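Heavy-metal chelation domain-containing protein (Pyrococcus horikoshii, PDB 3NPG) is of unknown function but may bind heavy-metal ions, pairing a small antiparallel-sheet region with a larger Rossmann-like domain. Local coordinates at residues L84-A87 with A88-V92; L67-F70 with I71-D75; L77-I80 with E81-G85. All blocks are in the same frame, centred on the assembly; numbering follows the deposited sequence.

From the N terminus, contact 2 comes first: residues 67-75 form the short helix 67-72 and the turn that ends it. A brief linker leads to contact 3, at the start of helix 79-96, and the same helix carries on into contact 1. Contacts 3 and 1 share Leu84 and Gly85, so one begins where the other ends. All three are local, each spanning about a turn or two; none closes a long loop, and none crosses another. The two successive helices pack together, Ala88 on Phe70 and Ile89 on Ile71, while helix 79-96 also rests on strand 32-38 of the three-stranded sheet and on helix 6-17.

Contact 1: L84-A87 with A88-V92; sequences LGVA and AINAV
Val86 and Asn90, one turn apart on helix 79-96, lie side by side with their side chains pointing the same way, and Val86 CG1 comes within 3.8 Å of Asn90 ND2. This methyl is trans to the main-chain nitrogen of its own residue (chi1 171°), which turns it toward the C-terminal end of the helix and so onto the amide. At the base of the two side chains, Asn90 N donates to Val86 O over 2.9 Å, with a fairly straight N-H...O angle of 161°. The amide nitrogen does not share that carbonyl: although Asn90 ND2 is 3.4 Å from Val86 O, the angle is poor for a bond.

On the adjoining flank Ile89 lays its longer branch back on the preceding turn, Ile89 CG1 being 3.2 Å from Gly85 O, the same oxygen that accepts from Ile89 N. Two other carbonyls are lined by methyls in the same manner: Ala88 CB sits 3.4 Å from Leu84 O, and Ala91 CB is likewise 3.4 Å from Ala87 O. Ala88 N and Ala91 N bond to these two oxygens, continuing the regular helical ladder.

The alanines let strand 32-38 and helix 67-72 come close: Ala87 and Ala91 meet Val35 of the strand, and Ala88 meets Leu67 and Phe70 of the helix. Ile89 packs on Ile10 and Ala14 of helix 6-17. Asn90 ND2 hydrogen-bonds Val47 O, on strand 43-49, and Thr199 O, in the loop after strand 192-196.

In an otherwise apolar, buried stretch, the nitrogen of one amide thus serves two main-chain carbonyls from different parts of the fold. Its two bonds fix the rotation of the amide group and tie helix 79-96 both to the three-stranded sheet and to the Rossmann-like domain.

Contact 2: L67-F70 with I71-D75; sequences LLEF and IDKAD
Glu69 leaves the helix with CG anti to N (chi1 -177°) and then bends at chi2 (77°), while Lys73 sets off beside its own backbone N and folds at both chi2 and chi4. The two chains consequently run alongside each other, pointing the same way, and Lys73 NZ forms a salt bridge with Glu69 OE2 at 3.1 Å, arriving almost in line with the carboxylate C-O bond. The ammonium group has another partner in Ser61 OG, so it is held between the helix and the preceding loop. Nearer the backbone, Lys73 CG is 3.3 Å from Glu69 O.

Leu67 and Ile71 meet on the buried flank, their side chains slanting across one another. The branch that touches is the ethyl arm of Ile71, whose CD1 lies 3.9 Å from Leu67 CG, while Ile71 CG1 passes over Leu67 O. That carbonyl also accepts from Ile71 N, at 3.1 Å and with a nearly straight N-H...O angle of 168°.

This is the C-terminal end of helix 67-72, where the ladder from residue i+4 to residue i gives way. Asp72 N still bonds Leu68 O, but Lys73 N, on the first residue to leave helical phi/psi values, makes two weak bonds, to Glu69 O at 3.4 Å and to Phe70 O at 3.1 Å. Ala74 N next reaches back just three residues, to Ile71 O.

The apolar flank places Ile71 on Ala14 of helix 6-17 and Phe70 edge-to-face on Phe26, with Leu232 of the second subunit also against Phe70. Lys11 of helix 6-17 forms salt bridges with Asp72, at the end of the helix, and with Asp75 in the turn that follows. Glu69 OE2 lies 5.4 Å from Asp72 OD2; Lys73 on the one and Lys11 on the other probably ease the repulsion.

Contact 3: L77-I80 with E81-G85; sequences LNII and ERTLG
Thr83 turns its hydroxyl back on the helix: OG1 stands beside its own backbone N (chi1 -44°) and donates to Ile79 O at 2.7 Å. The same oxygen accepts Thr83 N, at 2.8 Å, so one residue grips it twice, the hydroxyl coming from well above the carbonyl plane.

In Ile79 the longer branch points away from the amide nitrogen (chi1 -178°), which leaves CG2 in the crowded position between N and the carbonyl carbon, and the further turn at chi2 brings CD1 to within 3.4 Å of Arg82 NH2. The Arg82 guanidinium presents one face to Ile79, whose CA lies 4.0 Å above its centre. Bonds from NH1 to Ser76 O and from NE to Val176 O fix the group in this pose.

Asn78 and Glu81 cross at about a right angle, yet amide and carboxylate stack with their planes 23° apart, Asn78 ND2 being 3.7 Å from Glu81 OE2. The carboxylate is held by Ser76 OG and Ser61 OG, and the amide nitrogen by Thr59 O. Farther along, Ile80 and Leu84 run side by side, both against Leu232 of the second subunit.

Asn78 OD1 accepts weakly from Ile80 N, at 3.0 Å: Asn78 is the N-cap of helix 79-96, with the acidic Glu81 in the first turn, where a negative charge probably suits the helix dipole.

Contact 1: L84-A87 with A88-V92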
ATOM      1  N   LEU A  84     -12.233  18.274  -3.814  1.00 23.16           N
ATOM      2  CA  LEU A  84     -12.512  19.535  -4.528  1.00 23.18           C
ATOM      3  C   LEU A  84     -13.610  20.347  -3.811  1.00 27.77           C
ATOM      4  O   LEU A  84     -13.557  21.581  -3.794  1.00 27.50           O
ATOM      5  CB  LEU A  84     -12.916  19.258  -5.988  1.00 23.40           C
ATOM      6  CG  LEU A  84     -11.763  19.000  -6.968  1.00 27.71           C
ATOM      7  CD1 LEU A  84     -12.244  18.233  -8.189  1.00 28.16           C
ATOM      8  CD2 LEU A  84     -11.092  20.305  -7.390  1.00 29.15           C
ATOM      9  N   GLY A  85     -14.569  19.635  -3.199  1.00 23.54           N
ATOM     10  CA  GLY A  85     -15.652  20.246  -2.433  1.00 22.61           C
ATOM     11  C   GLY A  85     -15.184  20.872  -1.132  1.00 24.89           C
ATOM     12  O   GLY A  85     -15.562  22.002  -0.816  1.00 24.28           O
ATOM     13  N   VAL A  86     -14.351  20.139  -0.370  1.00 20.56           N
ATOM     14  CA  VAL A  86     -13.766  20.639   0.884  1.00 19.54           C
ATOM     15  C   VAL A  86     -12.821  21.829   0.605  1.00 22.66           C
ATOM     16  O   VAL A  86     -12.878  22.833   1.313  1.00 21.71           O
ATOM     17  CB  VAL A  86     -13.064  19.505   1.679  1.00 23.10           C
ATOM     18  CG1 VAL A  86     -12.265  20.062   2.853  1.00 22.52           C
ATOM     19  CG2 VAL A  86     -14.077  18.468   2.158  1.00 23.13           C
ATOM     20  N   ALA A  87     -12.007  21.741  -0.480  1.00 19.73           N
ATOM     21  CA  ALA A  87     -11.124  22.847  -0.893  1.00 19.60           C
ATOM     22  C   ALA A  87     -11.943  24.091  -1.245  1.00 24.17           C
ATOM     23  O   ALA A  87     -11.523  25.206  -0.945  1.00 23.60           O
ATOM     24  CB  ALA A  87     -10.273  22.427  -2.082  1.00 20.33           C
ATOM     25  N   ALA A  88     -13.144  23.890  -1.832  1.00 22.43           N
ATOM     26  CA  ALA A  88     -14.061  24.982  -2.173  1.00 22.57           C
ATOM     27  C   ALA A  88     -14.714  25.568  -0.918  1.00 26.58           C
ATOM     28  O   ALA A  88     -14.884  26.783  -0.836  1.00 27.52           O
ATOM     29  CB  ALA A  88     -15.126  24.491  -3.138  1.00 23.60           C
ATOM     30  N   ILE A  89     -15.081  24.702   0.066  1.00 22.56           N
ATOM     31  CA  ILE A  89     -15.642  25.162   1.352  1.00 22.76           C
ATOM     32  C   ILE A  89     -14.597  26.009   2.085  1.00 25.45           C
ATOM     33  O   ILE A  89     -14.925  27.072   2.616  1.00 25.89           O
ATOM     34  CB  ILE A  89     -16.132  23.956   2.229  1.00 26.34           C
ATOM     35  CG1 ILE A  89     -17.340  23.257   1.585  1.00 26.99           C
ATOM     36  CG2 ILE A  89     -16.461  24.411   3.672  1.00 28.11           C
ATOM     37  CD1 ILE A  89     -17.707  21.936   2.215  1.00 32.78           C
ATOM     38  N   ASN A  90     -13.323  25.563   2.056  1.00 20.10           N
ATOM     39  CA  ASN A  90     -12.210  26.289   2.658  1.00 19.39           C
ATOM     40  C   ASN A  90     -11.948  27.612   1.935  1.00 24.11           C
ATOM     41  O   ASN A  90     -11.629  28.606   2.582  1.00 24.31           O
ATOM     42  CB  ASN A  90     -10.952  25.425   2.671  1.00 17.44           C
ATOM     43  CG  ASN A  90     -11.052  24.226   3.584  1.00 29.43           C
ATOM     44  OD1 ASN A  90     -11.848  24.189   4.528  1.00 23.16           O
ATOM     45  ND2 ASN A  90     -10.222  23.229   3.341  1.00 18.55           N
ATOM     46  N   ALA A  91     -12.107  27.629   0.590  1.00 20.78           N
ATOM     47  CA  ALA A  91     -11.931  28.844  -0.211  1.00 20.67           C
ATOM     48  C   ALA A  91     -12.926  29.915   0.213  1.00 25.25           C
ATOM     49  O   ALA A  91     -12.529  31.052   0.485  1.00 25.18           O
ATOM     50  CB  ALA A  91     -12.102  28.524  -1.686  1.00 21.39           C
ATOM     51  N   VAL A  92     -14.224  29.530   0.339  1.00 21.96           N
ATOM     52  CA  VAL A  92     -15.297  30.429   0.788  1.00 21.80           C
ATOM     53  C   VAL A  92     -15.020  30.891   2.230  1.00 25.37           C
ATOM     54  O   VAL A  92     -15.178  32.071   2.544  1.00 26.05           O
ATOM     55  CB  VAL A  92     -16.695  29.743   0.660  1.00 25.51           C
ATOM     56  CG1 VAL A  92     -17.793  30.602   1.280  1.00 25.81           C
ATOM     57  CG2 VAL A  92     -17.014  29.424  -0.797  1.00 25.40           C
TER

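Contact 2: L67-F70 with I71-D75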
ATOM      1  N   LEU A  67     -18.408  27.179  -8.200  1.00 29.17           N
ATOM      2  CA  LEU A  67     -18.210  27.140  -6.753  1.00 28.20           C
ATOM      3  C   LEU A  67     -19.334  26.359  -6.042  1.00 33.58           C
ATOM      4  O   LEU A  67     -19.046  25.508  -5.202  1.00 32.67           O
ATOM      5  CB  LEU A  67     -18.084  28.567  -6.194  1.00 27.90           C
ATOM      6  CG  LEU A  67     -17.720  28.698  -4.718  1.00 31.62           C
ATOM      7  CD1 LEU A  67     -16.481  27.877  -4.372  1.00 31.60           C
ATOM      8  CD2 LEU A  67     -17.500  30.127  -4.357  1.00 32.91           C
ATOM      9  N   LEU A  68     -20.605  26.598  -6.432  1.00 31.45           N
ATOM     10  CA  LEU A  68     -21.753  25.903  -5.832  1.00 31.32           C
ATOM     11  C   LEU A  68     -21.773  24.407  -6.186  1.00 34.11           C
ATOM     12  O   LEU A  68     -22.149  23.588  -5.348  1.00 33.51           O
ATOM     13  CB  LEU A  68     -23.076  26.579  -6.242  1.00 32.30           C
ATOM     14  CG  LEU A  68     -23.318  27.983  -5.657  1.00 37.12           C
ATOM     15  CD1 LEU A  68     -24.447  28.683  -6.376  1.00 38.25           C
ATOM     16  CD2 LEU A  68     -23.594  27.915  -4.161  1.00 39.09           C
ATOM     17  N   GLU A  69     -21.339  24.053  -7.424  1.00 30.81           N
ATOM     18  CA  GLU A  69     -21.264  22.654  -7.883  1.00 30.12           C
ATOM     19  C   GLU A  69     -20.203  21.888  -7.086  1.00 31.48           C
ATOM     20  O   GLU A  69     -20.450  20.756  -6.662  1.00 31.06           O
ATOM     21  CB  GLU A  69     -20.952  22.596  -9.399  1.00 32.02           C
ATOM     22  CG  GLU A  69     -20.924  21.188  -9.989  1.00 43.83           C
ATOM     23  CD  GLU A  69     -22.281  20.555 -10.245  1.00 62.97           C
ATOM     24  OE1 GLU A  69     -23.250  21.303 -10.506  1.00 68.65           O
ATOM     25  OE2 GLU A  69     -22.354  19.305 -10.261  1.00 46.58           O
ATOM     26  N   PHE A  70     -19.032  22.527  -6.846  1.00 26.20           N
ATOM     27  CA  PHE A  70     -17.946  21.925  -6.066  1.00 24.53           C
ATOM     28  C   PHE A  70     -18.387  21.644  -4.642  1.00 27.98           C
ATOM     29  O   PHE A  70     -18.243  20.516  -4.173  1.00 27.70           O
ATOM     30  CB  PHE A  70     -16.696  22.833  -6.070  1.00 25.68           C
ATOM     31  CG  PHE A  70     -15.832  22.761  -7.318  1.00 27.30           C
ATOM     32  CD1 PHE A  70     -16.125  21.863  -8.340  1.00 30.65           C
ATOM     33  CD2 PHE A  70     -14.707  23.566  -7.451  1.00 29.10           C
ATOM     34  CE1 PHE A  70     -15.328  21.794  -9.481  1.00 31.72           C
ATOM     35  CE2 PHE A  70     -13.908  23.494  -8.593  1.00 32.14           C
ATOM     36  CZ  PHE A  70     -14.223  22.610  -9.602  1.00 30.63           C
ATOM     37  N   ILE A  71     -18.990  22.659  -3.963  1.00 24.68           N
ATOM     38  CA  ILE A  71     -19.453  22.537  -2.568  1.00 24.26           C
ATOM     39  C   ILE A  71     -20.545  21.468  -2.412  1.00 27.67           C
ATOM     40  O   ILE A  71     -20.547  20.742  -1.419  1.00 26.17           O
ATOM     41  CB  ILE A  71     -19.891  23.925  -1.981  1.00 27.51           C
ATOM     42  CG1 ILE A  71     -18.746  24.963  -2.095  1.00 27.27           C
ATOM     43  CG2 ILE A  71     -20.360  23.787  -0.521  1.00 28.32           C
ATOM     44  CD1 ILE A  71     -19.175  26.409  -1.875  1.00 30.23           C
ATOM     45  N   ASP A  72     -21.451  21.352  -3.400  1.00 25.08           N
ATOM     46  CA  ASP A  72     -22.522  20.351  -3.355  1.00 25.57           C
ATOM     47  C   ASP A  72     -21.952  18.921  -3.370  1.00 29.68           C
ATOM     48  O   ASP A  72     -22.547  18.016  -2.784  1.00 29.90           O
ATOM     49  CB  ASP A  72     -23.504  20.554  -4.521  1.00 28.21           C
ATOM     50  CG  ASP A  72     -24.692  19.611  -4.488  1.00 40.02           C
ATOM     51  OD1 ASP A  72     -25.338  19.508  -3.422  1.00 41.03           O
ATOM     52  OD2 ASP A  72     -24.977  18.977  -5.529  1.00 46.47           O
ATOM     53  N   LYS A  73     -20.777  18.735  -4.004  1.00 25.74           N
ATOM     54  CA  LYS A  73     -20.132  17.426  -4.127  1.00 25.35           C
ATOM     55  C   LYS A  73     -19.165  17.123  -2.958  1.00 28.55           C
ATOM     56  O   LYS A  73     -18.348  16.211  -3.065  1.00 28.44           O
ATOM     57  CB  LYS A  73     -19.394  17.316  -5.480  1.00 27.67           C
ATOM     58  CG  LYS A  73     -20.312  17.446  -6.704  1.00 30.01           C
ATOM     59  CD  LYS A  73     -21.105  16.181  -6.963  1.00 30.87           C
ATOM     60  CE  LYS A  73     -22.053  16.339  -8.116  1.00 37.44           C
ATOM     61  NZ  LYS A  73     -21.330  16.539  -9.397  1.00 47.99           N
ATOM     62  N   ALA A  74     -19.283  17.866  -1.836  1.00 23.97           N
ATOM     63  CA  ALA A  74     -18.426  17.651  -0.666  1.00 22.77           C
ATOM     64  C   ALA A  74     -18.776  16.354   0.059  1.00 28.96           C
ATOM     65  O   ALA A  74     -17.892  15.722   0.629  1.00 29.54           O
ATOM     66  CB  ALA A  74     -18.536  18.822   0.286  1.00 22.90           C
ATOM     67  N   ASP A  75     -20.066  15.957   0.044  1.00 25.78           N
ATOM     68  CA  ASP A  75     -20.512  14.725   0.706  1.00 25.56           C
ATOM     69  C   ASP A  75     -20.632  13.554  -0.298  1.00 31.41           C
ATOM     70  O   ASP A  75     -21.374  12.592  -0.048  1.00 32.21           O
ATOM     71  CB  ASP A  75     -21.841  14.955   1.461  1.00 27.42           C
ATOM     72  CG  ASP A  75     -22.989  15.442   0.587  1.00 38.03           C
ATOM     73  OD1 ASP A  75     -22.719  15.930  -0.534  1.00 39.23           O
ATOM     74  OD2 ASP A  75     -24.149  15.378   1.044  1.00 43.66           O
TER

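Contact 3: L77-I80 with E81-G85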
ATOM      1  N   LEU A  77     -19.489  10.179  -2.618  1.00 27.26           N
ATOM      2  CA  LEU A  77     -18.791   8.923  -2.353  1.00 27.10           C
ATOM      3  C   LEU A  77     -17.443   8.924  -3.077  1.00 31.69           C
ATOM      4  O   LEU A  77     -16.539   8.172  -2.713  1.00 32.17           O
ATOM      5  CB  LEU A  77     -19.643   7.722  -2.804  1.00 27.94           C
ATOM      6  CG  LEU A  77     -20.641   7.173  -1.766  1.00 32.98           C
ATOM      7  CD1 LEU A  77     -21.859   8.071  -1.641  1.00 33.66           C
ATOM      8  CD2 LEU A  77     -21.078   5.779  -2.127  1.00 35.82           C
ATOM      9  N   ASN A  78     -17.305   9.802  -4.088  1.00 27.86           N
ATOM     10  CA  ASN A  78     -16.077   9.968  -4.860  1.00 27.28           C
ATOM     11  C   ASN A  78     -15.126  10.901  -4.113  1.00 30.79           C
ATOM     12  O   ASN A  78     -15.460  12.068  -3.885  1.00 30.78           O
ATOM     13  CB  ASN A  78     -16.411  10.540  -6.252  1.00 27.08           C
ATOM     14  CG  ASN A  78     -15.281  10.491  -7.250  1.00 38.46           C
ATOM     15  OD1 ASN A  78     -14.101  10.677  -6.918  1.00 31.46           O
ATOM     16  ND2 ASN A  78     -15.633  10.339  -8.514  1.00 25.32           N
ATOM     17  N   ILE A  79     -13.950  10.380  -3.707  1.00 26.78           N
ATOM     18  CA  ILE A  79     -12.944  11.159  -2.962  1.00 25.82           C
ATOM     19  C   ILE A  79     -12.468  12.420  -3.742  1.00 28.69           C
ATOM     20  O   ILE A  79     -12.262  13.476  -3.131  1.00 27.82           O
ATOM     21  CB  ILE A  79     -11.754  10.250  -2.479  1.00 29.06           C
ATOM     22  CG1 ILE A  79     -10.715  11.054  -1.646  1.00 29.12           C
ATOM     23  CG2 ILE A  79     -11.089   9.510  -3.654  1.00 30.36           C
ATOM     24  CD1 ILE A  79     -11.213  11.529  -0.293  1.00 34.64           C
ATOM     25  N   ILE A  80     -12.355  12.315  -5.095  1.00 24.41           N
ATOM     26  CA  ILE A  80     -11.962  13.448  -5.947  1.00 23.15           C
ATOM     27  C   ILE A  80     -12.986  14.585  -5.828  1.00 25.07           C
ATOM     28  O   ILE A  80     -12.601  15.749  -5.655  1.00 25.27           O
ATOM     29  CB  ILE A  80     -11.755  13.005  -7.429  1.00 26.78           C
ATOM     30  CG1 ILE A  80     -10.763  11.821  -7.525  1.00 27.02           C
ATOM     31  CG2 ILE A  80     -11.298  14.189  -8.295  1.00 28.37           C
ATOM     32  CD1 ILE A  80     -10.677  11.187  -8.883  1.00 32.00           C
ATOM     33  N   GLU A  81     -14.290  14.238  -5.862  1.00 19.69           N
ATOM     34  CA  GLU A  81     -15.375  15.208  -5.723  1.00 18.67           C
ATOM     35  C   GLU A  81     -15.427  15.798  -4.298  1.00 23.20           C
ATOM     36  O   GLU A  81     -15.714  16.984  -4.144  1.00 22.97           O
ATOM     37  CB  GLU A  81     -16.717  14.577  -6.102  1.00 20.06           C
ATOM     38  CG  GLU A  81     -16.829  14.229  -7.577  1.00 25.33           C
ATOM     39  CD  GLU A  81     -18.097  13.489  -7.968  1.00 36.81           C
ATOM     40  OE1 GLU A  81     -19.035  13.426  -7.138  1.00 26.49           O
ATOM     41  OE2 GLU A  81     -18.153  12.974  -9.109  1.00 20.24           O
ATOM     42  N   ARG A  82     -15.132  14.966  -3.258  1.00 20.39           N
ATOM     43  CA  ARG A  82     -15.091  15.421  -1.856  1.00 20.30           C
ATOM     44  C   ARG A  82     -13.954  16.410  -1.636  1.00 24.89           C
ATOM     45  O   ARG A  82     -14.162  17.461  -1.022  1.00 24.59           O
ATOM     46  CB  ARG A  82     -14.915  14.235  -0.895  1.00 21.32           C
ATOM     47  CG  ARG A  82     -16.191  13.514  -0.556  1.00 29.65           C
ATOM     48  CD  ARG A  82     -16.127  12.862   0.826  1.00 25.72           C
ATOM     49  NE  ARG A  82     -15.016  11.907   0.953  1.00 24.45           N
ATOM     50  CZ  ARG A  82     -15.069  10.639   0.542  1.00 41.01           C
ATOM     51  NH1 ARG A  82     -16.152  10.178  -0.071  1.00 28.27           N
ATOM     52  NH2 ARG A  82     -14.027   9.836   0.712  1.00 29.15           N
ATOM     53  N   THR A  83     -12.720  16.041  -2.074  1.00 21.57           N
ATOM     54  CA  THR A  83     -11.527  16.877  -1.894  1.00 21.15           C
ATOM     55  C   THR A  83     -11.698  18.249  -2.565  1.00 25.21           C
ATOM     56  O   THR A  83     -11.425  19.272  -1.934  1.00 23.96           O
ATOM     57  CB  THR A  83     -10.267  16.131  -2.357  1.00 28.02           C
ATOM     58  OG1 THR A  83     -10.309  14.788  -1.861  1.00 27.45           O
ATOM     59  CG2 THR A  83      -8.991  16.812  -1.894  1.00 26.28           C
ATOM     60  N   LEU A  84     -12.233  18.274  -3.814  1.00 23.16           N
ATOM     61  CA  LEU A  84     -12.512  19.535  -4.528  1.00 23.18           C
ATOM     62  C   LEU A  84     -13.610  20.347  -3.811  1.00 27.77           C
ATOM     63  O   LEU A  84     -13.557  21.581  -3.794  1.00 27.50           O
ATOM     64  CB  LEU A  84     -12.916  19.258  -5.988  1.00 23.40           C
ATOM     65  CG  LEU A  84     -11.763  19.000  -6.968  1.00 27.71           C
ATOM     66  CD1 LEU A  84     -12.244  18.233  -8.189  1.00 28.16           C
ATOM     67  CD2 LEU A  84     -11.092  20.305  -7.390  1.00 29.15           C
ATOM     68  N   GLY A  85     -14.569  19.635  -3.199  1.00 23.54           N
ATOM     69  CA  GLY A  85     -15.652  20.246  -2.433  1.00 22.61           C
ATOM     70  C   GLY A  85     -15.184  20.872  -1.132  1.00 24.89           C
ATOM     71  O   GLY A  85     -15.562  22.002  -0.816  1.00 24.28           O
TER